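Local coordinates for CRISPR-associated protein, Cse1 family (Acidimicrobium ferrooxidans, PDB 4H3T) that probably serves as the large Cse1 (CasA) subunit of a type I-E CRISPR Cascade complex, which uses guide RNA to recognise invading DNA, at residues 52-57 with 200-205; 215-220 with 298-303; 402-407 with 482-487. The protein carries 1 engineered substitution. All blocks are in the same frame, centred on the assembly; numbering follows the deposited sequence.

Interaction 1: residues 52-57 with 200-205; sequences LEPALL and IGFVAP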
loop_
_atom_site.group_PDB
_atom_site.type_symbol
_atom_site.label_atom_id
_atom_site.label_comp_id
_atom_site.label_asym_id
_atom_site.label_seq_id
_atom_site.Cartn_x
_atom_site.Cartn_y
_atom_site.Cartn_z
ATOM N N LEU A 52 7.906 3.660 3.652
ATOM C CA LEU A 52 9.096 3.885 2.855
ATOM C C LEU A 52 9.088 3.096 1.506
ATOM O O LEU A 52 9.705 3.529 0.535
ATOM C CB LEU A 52 10.339 3.496 3.653
ATOM C CG LEU A 52 10.691 4.387 4.890
ATOM C CD1 LEU A 52 11.902 3.776 5.668
ATOM C CD2 LEU A 52 11.130 5.738 4.439
ATOM N N GLU A 53 8.550 1.895 1.490
ATOM C CA GLU A 53 8.677 1.061 0.300
ATOM C C GLU A 53 7.914 1.626 -0.900
ATOM O O GLU A 53 8.552 1.801 -1.919
ATOM C CB GLU A 53 8.324 -0.392 0.607
ATOM C CG GLU A 53 8.662 -1.273 -0.579
ATOM C CD GLU A 53 8.622 -2.751 -0.271
ATOM O OE1 GLU A 53 8.547 -3.087 0.925
ATOM O OE2 GLU A 53 8.693 -3.577 -1.213
ATOM N N PRO A 54 6.638 2.017 -0.811
ATOM C CA PRO A 54 5.966 2.630 -1.993
ATOM C C PRO A 54 6.662 3.925 -2.431
ATOM O O PRO A 54 6.811 4.232 -3.611
ATOM C CB PRO A 54 4.542 2.926 -1.469
ATOM C CG PRO A 54 4.370 2.074 -0.306
ATOM C CD PRO A 54 5.688 1.809 0.307
ATOM N N ALA A 55 7.133 4.699 -1.466
ATOM C CA ALA A 55 7.776 5.991 -1.763
ATOM C C ALA A 55 9.089 5.806 -2.496
ATOM O O ALA A 55 9.305 6.448 -3.547
ATOM C CB ALA A 55 7.972 6.786 -0.459
ATOM N N LEU A 56 9.905 4.872 -2.029
ATOM C CA LEU A 56 11.209 4.602 -2.653
ATOM C C LEU A 56 11.025 3.845 -3.984
ATOM O O LEU A 56 11.730 4.127 -4.927
ATOM C CB LEU A 56 12.109 3.807 -1.723
ATOM C CG LEU A 56 12.628 4.570 -0.435
ATOM C CD1 LEU A 56 13.388 3.610 0.448
ATOM C CD2 LEU A 56 13.400 5.820 -0.843
ATOM N N LEU A 57 10.023 2.983 -4.087
ATOM C CA LEU A 57 9.753 2.250 -5.343
ATOM C C LEU A 57 9.362 3.229 -6.428
ATOM O O LEU A 57 9.911 3.168 -7.516
ATOM C CB LEU A 57 8.682 1.187 -5.172
ATOM C CG LEU A 57 8.207 0.452 -6.473
ATOM C CD1 LEU A 57 9.344 -0.301 -7.128
ATOM C CD2 LEU A 57 7.093 -0.468 -6.183
ATOM N N ILE A 200 -4.029 7.905 -1.462
ATOM C CA ILE A 200 -4.421 6.783 -2.340
ATOM C C ILE A 200 -4.260 5.417 -1.623
ATOM O O ILE A 200 -3.472 5.259 -0.683
ATOM C CB ILE A 200 -3.691 6.736 -3.715
ATOM C CG1 ILE A 200 -2.159 6.568 -3.592
ATOM C CG2 ILE A 200 -4.023 7.958 -4.555
ATOM C CD1 ILE A 200 -1.499 5.936 -4.739
ATOM N N GLY A 201 -4.980 4.452 -2.140
ATOM C CA GLY A 201 -4.807 3.042 -1.820
ATOM C C GLY A 201 -3.749 2.522 -2.786
ATOM O O GLY A 201 -4.004 2.402 -3.975
ATOM N N PHE A 202 -2.522 2.240 -2.302
ATOM C CA PHE A 202 -1.399 1.819 -3.180
ATOM C C PHE A 202 -1.359 0.314 -3.360
ATOM O O PHE A 202 -1.561 -0.423 -2.403
ATOM C CB PHE A 202 -0.122 2.309 -2.585
ATOM C CG PHE A 202 1.156 1.824 -3.249
ATOM C CD1 PHE A 202 1.733 2.533 -4.299
ATOM C CD2 PHE A 202 1.735 0.619 -2.877
ATOM C CE1 PHE A 202 2.884 2.044 -4.933
ATOM C CE2 PHE A 202 2.890 0.174 -3.463
ATOM C CZ PHE A 202 3.450 0.871 -4.500
ATOM N N VAL A 203 -1.169 -0.133 -4.592
ATOM C CA VAL A 203 -1.009 -1.532 -4.928
ATOM C C VAL A 203 0.063 -1.624 -6.007
ATOM O O VAL A 203 0.010 -0.887 -6.971
ATOM C CB VAL A 203 -2.315 -2.277 -5.319
ATOM C CG1 VAL A 203 -3.012 -1.642 -6.538
ATOM C CG2 VAL A 203 -2.014 -3.758 -5.604
ATOM N N ALA A 204 0.996 -2.539 -5.864
ATOM C CA ALA A 204 2.052 -2.734 -6.866
ATOM C C ALA A 204 2.534 -4.184 -6.829
ATOM O O ALA A 204 2.639 -4.806 -5.763
ATOM C CB ALA A 204 3.218 -1.785 -6.638
ATOM N N PRO A 205 2.790 -4.759 -8.004
ATOM C CA PRO A 205 3.312 -6.116 -8.025
ATOM C C PRO A 205 4.805 -6.151 -7.699
ATOM O O PRO A 205 5.587 -5.241 -8.023
ATOM C CB PRO A 205 3.073 -6.556 -9.478
ATOM C CG PRO A 205 3.283 -5.266 -10.240
ATOM C CD PRO A 205 2.632 -4.225 -9.381
#

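Interaction 2: residues 215-220 with 298-303; sequences LLNLVP and DPHVGW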
loop_
_atom_site.group_PDB
_atom_site.type_symbol
_atom_site.label_atom_id
_atom_site.label_comp_id
_atom_site.label_asym_id
_atom_site.label_seq_id
_atom_site.Cartn_x
_atom_site.Cartn_y
_atom_site.Cartn_z
ATOM N N LEU A 215 10.369 -3.838 -13.807
ATOM C CA LEU A 215 9.739 -4.084 -15.118
ATOM C C LEU A 215 8.227 -4.378 -15.028
ATOM O O LEU A 215 7.481 -3.888 -15.892
ATOM C CB LEU A 215 10.458 -5.190 -15.849
ATOM C CG LEU A 215 11.933 -4.829 -16.260
ATOM C CD1 LEU A 215 12.577 -5.971 -16.955
ATOM C CD2 LEU A 215 11.991 -3.621 -17.179
ATOM N N LEU A 216 7.757 -5.103 -14.009
ATOM C CA LEU A 216 6.304 -5.330 -13.796
ATOM C C LEU A 216 5.574 -4.021 -13.584
ATOM O O LEU A 216 4.371 -3.971 -13.849
ATOM C CB LEU A 216 6.063 -6.255 -12.587
ATOM C CG LEU A 216 6.587 -7.699 -12.844
ATOM C CD1 LEU A 216 6.664 -8.523 -11.538
ATOM C CD2 LEU A 216 5.709 -8.416 -13.843
ATOM N N ASN A 217 6.274 -2.976 -13.055
ATOM C CA ASN A 217 5.688 -1.671 -12.759
ATOM C C ASN A 217 5.922 -0.623 -13.852
ATOM O O ASN A 217 5.296 0.462 -13.789
ATOM C CB ASN A 217 6.217 -1.140 -11.421
ATOM C CG ASN A 217 5.575 -1.793 -10.260
ATOM O OD1 ASN A 217 4.518 -1.372 -9.874
ATOM N ND2 ASN A 217 6.136 -2.879 -9.746
ATOM N N LEU A 218 6.812 -0.911 -14.803
ATOM C CA LEU A 218 7.137 0.001 -15.890
ATOM C C LEU A 218 6.167 -0.215 -17.017
ATOM O O LEU A 218 6.509 -0.643 -18.093
ATOM C CB LEU A 218 8.579 -0.123 -16.339
ATOM C CG LEU A 218 9.599 0.465 -15.354
ATOM C CD1 LEU A 218 10.979 -0.115 -15.678
ATOM C CD2 LEU A 218 9.569 1.964 -15.361
ATOM N N VAL A 219 4.943 0.239 -16.781
ATOM C CA VAL A 219 3.907 0.148 -17.773
ATOM C C VAL A 219 4.347 0.991 -19.024
ATOM O O VAL A 219 4.656 2.209 -18.879
ATOM C CB VAL A 219 2.542 0.654 -17.227
ATOM C CG1 VAL A 219 1.451 0.483 -18.281
ATOM C CG2 VAL A 219 2.154 -0.026 -15.902
ATOM N N PRO A 220 4.312 0.415 -20.230
ATOM C CA PRO A 220 4.702 1.206 -21.398
ATOM C C PRO A 220 3.757 2.392 -21.638
ATOM O O PRO A 220 2.552 2.299 -21.353
ATOM C CB PRO A 220 4.671 0.182 -22.531
ATOM C CG PRO A 220 5.049 -1.076 -21.878
ATOM C CD PRO A 220 4.203 -1.000 -20.599
ATOM N N ASP A 298 -1.925 7.647 -12.780
ATOM C CA ASP A 298 -1.291 6.765 -11.800
ATOM C C ASP A 298 -1.696 5.297 -11.911
ATOM O O ASP A 298 -2.859 4.960 -11.697
ATOM C CB ASP A 298 -1.616 7.309 -10.420
ATOM C CG ASP A 298 -0.761 6.805 -9.251
ATOM O OD1 ASP A 298 -0.146 5.720 -9.371
ATOM O OD2 ASP A 298 -0.738 7.476 -8.222
ATOM N N PRO A 299 -0.708 4.420 -12.159
ATOM C CA PRO A 299 -1.008 3.002 -12.292
ATOM C C PRO A 299 -1.168 2.241 -10.980
ATOM O O PRO A 299 -1.427 1.032 -11.032
ATOM C CB PRO A 299 0.244 2.482 -13.034
ATOM C CG PRO A 299 1.351 3.304 -12.473
ATOM C CD PRO A 299 0.760 4.673 -12.322
ATOM N N HIS A 300 -0.859 2.840 -9.842
ATOM C CA HIS A 300 -0.828 2.119 -8.549
ATOM C C HIS A 300 -2.104 2.292 -7.681
ATOM O O HIS A 300 -2.066 2.016 -6.478
ATOM C CB HIS A 300 0.371 2.575 -7.719
ATOM C CG HIS A 300 1.684 2.183 -8.337
ATOM N ND1 HIS A 300 2.735 3.085 -8.454
ATOM C CD2 HIS A 300 2.063 0.995 -8.834
ATOM C CE1 HIS A 300 3.707 2.407 -9.063
ATOM N NE2 HIS A 300 3.346 1.125 -9.262
ATOM N N VAL A 301 -3.173 2.804 -8.253
ATOM C CA VAL A 301 -4.412 3.057 -7.491
ATOM C C VAL A 301 -5.642 2.637 -8.336
ATOM O O VAL A 301 -5.726 3.006 -9.491
ATOM C CB VAL A 301 -4.461 4.546 -7.027
ATOM C CG1 VAL A 301 -4.147 5.530 -8.152
ATOM C CG2 VAL A 301 -5.803 4.917 -6.322
ATOM N N GLY A 302 -6.580 1.920 -7.710
ATOM C CA GLY A 302 -7.870 1.550 -8.272
ATOM C C GLY A 302 -8.880 2.579 -7.798
ATOM O O GLY A 302 -8.613 3.313 -6.830
ATOM N N TRP A 303 -10.016 2.688 -8.497
ATOM C CA TRP A 303 -11.031 3.721 -8.228
ATOM C C TRP A 303 -12.417 3.159 -8.157
ATOM O O TRP A 303 -12.709 2.111 -8.726
ATOM C CB TRP A 303 -11.009 4.817 -9.328
ATOM C CG TRP A 303 -9.672 5.483 -9.450
ATOM C CD1 TRP A 303 -8.616 5.053 -10.204
ATOM C CD2 TRP A 303 -9.205 6.626 -8.725
ATOM N NE1 TRP A 303 -7.520 5.845 -9.978
ATOM C CE2 TRP A 303 -7.847 6.823 -9.080
ATOM C CE3 TRP A 303 -9.794 7.510 -7.809
ATOM C CZ2 TRP A 303 -7.075 7.871 -8.545
ATOM C CZ3 TRP A 303 -9.042 8.576 -7.326
ATOM C CH2 TRP A 303 -7.687 8.717 -7.666
#

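Interaction 3: residues 402-407 with 482-487; sequences AIDAVT and RPRAEW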
loop_
_atom_site.group_PDB
_atom_site.type_symbol
_atom_site.label_atom_id
_atom_site.label_comp_id
_atom_site.label_asym_id
_atom_site.label_seq_id
_atom_site.Cartn_x
_atom_site.Cartn_y
_atom_site.Cartn_z
ATOM N N ALA A 402 -11.622 -17.711 -6.162
ATOM C CA ALA A 402 -10.897 -16.967 -5.099
ATOM C C ALA A 402 -11.847 -16.071 -4.273
ATOM O O ALA A 402 -11.780 -16.077 -3.053
ATOM C CB ALA A 402 -9.809 -16.129 -5.679
ATOM N N ILE A 403 -12.693 -15.282 -4.943
ATOM C CA ILE A 403 -13.674 -14.410 -4.266
ATOM C C ILE A 403 -14.710 -15.256 -3.500
ATOM O O ILE A 403 -15.025 -14.953 -2.350
ATOM C CB ILE A 403 -14.357 -13.471 -5.300
ATOM C CG1 ILE A 403 -13.316 -12.456 -5.881
ATOM C CG2 ILE A 403 -15.538 -12.735 -4.686
ATOM C CD1 ILE A 403 -12.792 -11.394 -4.898
ATOM N N ASP A 404 -15.223 -16.310 -4.122
ATOM C CA ASP A 404 -16.216 -17.171 -3.483
ATOM C C ASP A 404 -15.672 -17.843 -2.228
ATOM O O ASP A 404 -16.437 -18.144 -1.313
ATOM C CB ASP A 404 -16.746 -18.229 -4.424
ATOM C CG ASP A 404 -17.622 -17.708 -5.526
ATOM O OD1 ASP A 404 -17.965 -16.516 -5.490
ATOM O OD2 ASP A 404 -17.932 -18.489 -6.450
ATOM N N ALA A 405 -14.396 -18.151 -2.227
ATOM C CA ALA A 405 -13.722 -18.783 -1.076
ATOM C C ALA A 405 -13.664 -17.820 0.100
ATOM O O ALA A 405 -13.806 -18.242 1.255
ATOM C CB ALA A 405 -12.318 -19.237 -1.460
ATOM N N VAL A 406 -13.467 -16.535 -0.186
ATOM C CA VAL A 406 -13.486 -15.483 0.833
ATOM C C VAL A 406 -14.927 -15.384 1.411
ATOM O O VAL A 406 -15.107 -15.326 2.606
ATOM C CB VAL A 406 -13.000 -14.104 0.276
ATOM C CG1 VAL A 406 -13.160 -13.016 1.333
ATOM C CG2 VAL A 406 -11.554 -14.191 -0.148
ATOM N N THR A 407 -15.932 -15.386 0.534
ATOM C CA THR A 407 -17.357 -15.336 0.945
ATOM C C THR A 407 -17.727 -16.530 1.847
ATOM O O THR A 407 -18.448 -16.352 2.832
ATOM C CB THR A 407 -18.280 -15.328 -0.266
ATOM O OG1 THR A 407 -17.916 -14.214 -1.089
ATOM C CG2 THR A 407 -19.765 -15.240 0.135
ATOM N N ARG A 482 -12.113 -28.655 -7.913
ATOM C CA ARG A 482 -11.337 -29.368 -6.893
ATOM C C ARG A 482 -10.887 -28.424 -5.774
ATOM O O ARG A 482 -11.268 -28.660 -4.636
ATOM C CB ARG A 482 -10.161 -30.063 -7.577
ATOM C CG ARG A 482 -9.385 -31.027 -6.724
ATOM C CD ARG A 482 -8.357 -31.720 -7.612
ATOM N NE ARG A 482 -8.966 -32.419 -8.760
ATOM C CZ ARG A 482 -9.404 -33.679 -8.766
ATOM N NH1 ARG A 482 -9.312 -34.432 -7.672
ATOM N NH2 ARG A 482 -9.936 -34.198 -9.867
ATOM N N PRO A 483 -10.184 -27.303 -6.032
ATOM C CA PRO A 483 -9.809 -26.430 -4.913
ATOM C C PRO A 483 -11.036 -25.820 -4.191
ATOM O O PRO A 483 -10.974 -25.534 -3.001
ATOM C CB PRO A 483 -8.924 -25.381 -5.580
ATOM C CG PRO A 483 -9.274 -25.419 -7.045
ATOM C CD PRO A 483 -9.559 -26.840 -7.287
ATOM N N ARG A 484 -12.155 -25.657 -4.910
ATOM C CA ARG A 484 -13.438 -25.178 -4.355
ATOM C C ARG A 484 -13.907 -26.194 -3.289
ATOM O O ARG A 484 -14.126 -25.817 -2.141
ATOM C CB ARG A 484 -14.459 -25.029 -5.512
ATOM C CG ARG A 484 -15.785 -24.413 -5.157
ATOM C CD ARG A 484 -16.653 -24.222 -6.411
ATOM N NE ARG A 484 -16.383 -22.974 -7.153
ATOM C CZ ARG A 484 -16.906 -21.780 -6.897
ATOM N NH1 ARG A 484 -17.740 -21.615 -5.883
ATOM N NH2 ARG A 484 -16.638 -20.754 -7.680
ATOM N N ALA A 485 -13.918 -27.509 -3.634
ATOM C CA ALA A 485 -14.271 -28.569 -2.687
ATOM C C ALA A 485 -13.220 -28.688 -1.533
ATOM O O ALA A 485 -13.600 -28.847 -0.359
ATOM C CB ALA A 485 -14.458 -29.904 -3.417
ATOM N N GLU A 486 -11.927 -28.552 -1.832
ATOM C CA GLU A 486 -10.895 -28.586 -0.773
ATOM C C GLU A 486 -11.035 -27.471 0.231
ATOM O O GLU A 486 -10.923 -27.704 1.435
ATOM C CB GLU A 486 -9.492 -28.460 -1.367
ATOM C CG GLU A 486 -9.140 -29.728 -2.151
ATOM C CD GLU A 486 -7.953 -29.518 -3.074
ATOM O OE1 GLU A 486 -7.387 -28.399 -3.132
ATOM O OE2 GLU A 486 -7.603 -30.491 -3.762
ATOM N N TRP A 487 -11.247 -26.249 -0.264
ATOM C CA TRP A 487 -11.382 -25.111 0.622
ATOM C C TRP A 487 -12.653 -25.292 1.528
ATOM O O TRP A 487 -12.606 -25.009 2.726
ATOM C CB TRP A 487 -11.475 -23.826 -0.180
ATOM C CG TRP A 487 -11.598 -22.605 0.687
ATOM C CD1 TRP A 487 -12.661 -21.740 0.768
ATOM C CD2 TRP A 487 -10.609 -22.110 1.587
ATOM N NE1 TRP A 487 -12.397 -20.751 1.681
ATOM C CE2 TRP A 487 -11.123 -20.926 2.167
ATOM C CE3 TRP A 487 -9.321 -22.545 1.956
ATOM C CZ2 TRP A 487 -10.409 -20.193 3.125
ATOM C CZ3 TRP A 487 -8.623 -21.821 2.915
ATOM C CH2 TRP A 487 -9.153 -20.658 3.472
#

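Interaction 1: residues 52-57 with 200-205
The phenyl ring of Phe202 has the pyrrolidine of Pro54 over one face and the tip of Leu57 at its edge. Pro54 CB stands 3.6 Å from the ring centroid and only 5° off the normal, a CH-pi contact with nearly equal distances to all six carbons. Pro54 CG leans out over one side, 4.0 Å from Phe202 CD2. Close to the ring plane, Leu57 CD2 meets Phe202 CZ at 4.2 Å; its rim position leaves the face to the proline. Phe202 holds CG anti to its backbone N (chi1 173°), which carries the ring from the strand to the helix. The contact joins the first turns of helix 52-68 to strand 202-206, an outer strand of a three-stranded antiparallel sheet, with the two short axes 10.2 Å apart and inclined at 65°. Pro54 and Leu57, three residues apart, share one side of the helix; Phe202 and Ala204, two apart, share one face of the strand. Proline suits a first turn, where a backbone N-H has no helical acceptor to lose. Ala204 is small enough to admit Leu57, whose CD2 lies 4.1 Å from Ala204 CB. Beside this apolar core, Glu53 forms a salt bridge with Arg383 of strand 375-387, while the His300 ring also packs against that of Phe202.

Interaction 2: residues 215-220 with 298-303
Asn217 and His300 supply the polar link: His300 NE2 donates to Asn217 OD1 at 2.8 Å, with an angle of 155° at the hydrogen. The oxygen lies near the plane of the imidazole, at its edge, whereas the donor is tilted 29° from the amide's carbonyl plane. Asn217 ND2 donates to the backbone oxygens of Pro205 and Thr213, so the amide is fixed against flipping. Asparagine, acceptor and donor in one group, fits this buried place, where three polar partners meet its amide. On the other ring nitrogen, His300 ND1 is hydrogen-bonded to Arg58 NH1, which is consistent with a neutral imidazole. The loop bearing the histidine follows helix 291-297 and opens with an Asx turn: Asp298 OD1 accepts from His300 N at 3.0 Å and also forms a salt bridge with Arg58. An inverse gamma turn centred on Leu218 likewise turns the backbone of segment 215-220 beyond Asn217. The apolar part is smaller. Val219 CG2 lies 4.3 Å from Pro299 CB, two compact side chains meeting beside the polar pair. Within its own loop Pro299 also covers one face of the His300 imidazole, with CG 4.1 Å above the ring centre.

Interaction 3: residues 402-407 with 482-487
Ala405 and Trp487 meet where helices 397-415 and 481-504 come nearest within these segments, their CA atoms 7.0 Å apart. The methyl group of the alanine lies off the indole plane, on one side of the five-membered ring, with Ala405 CB 3.4 Å from Trp487 CD1, a close fit that a larger side chain could hardly share. At the ring edge the contact is polar: Trp487 NE1 donates to Ala405 O at 2.9 Å. This donor stands above the carbonyl plane, 38° out of it, so the backbone oxygen of the helix is approached from its flank. Trp487 extends with CG anti to its backbone N, carrying the indole across to the other helix. Tryptophan suits this buried place because it fills the space with a broad apolar surface yet brings its one N-H to a carbonyl; Phe470 and Tyr467 of helix 445-473 pack on the same ring.

Asp404, one residue earlier, makes the charged part of the contact. Both end nitrogens of Arg484 grip a single oxygen: Arg484 NH2 reaches Asp404 OD2 at 2.9 Å, and the bond from Arg484 NH1 to Asp404 OD2 is longer, 3.2 Å. They arrive on its anti side, from opposite faces of the carboxylate, whose plane is turned 67° from the guanidinium. A bend at chi3 (-85°) swings the arginine's end over to the aspartate, and NH1 also donates to Phe532 O. A methionine in place of Arg484 would probably leave the Asp404 carboxylate without its charge partner and Phe532 O without this donor. Helices 397-415 and 481-504 run broadly in the same direction here, and with 445-473 and 511-532 beside them they probably belong to the C-terminal four-helix bundle of Cse1 proteins.

In the fold
Interactions 1 and 2 are neighbours, with centres about 10 Å apart, and they touch; interaction 1 lies about 5 Å and interaction 2 about 13 Å from the centre of the chain. Strand 202-206 runs on into helix 210-217, and segment 298-303 lies against both: Val203 N and His300 O are 3.0 Å apart, a probable backbone hydrogen bond. Helix 52-68 also packs on this junction, so remote parts of the sequence meet in one buried core. Interaction 3 comes last along the chain, its centre about 28 to 29 Å from the other two, among the C-terminal helices. The separation fits the Cse1 design of a large globular body followed by a helical bundle.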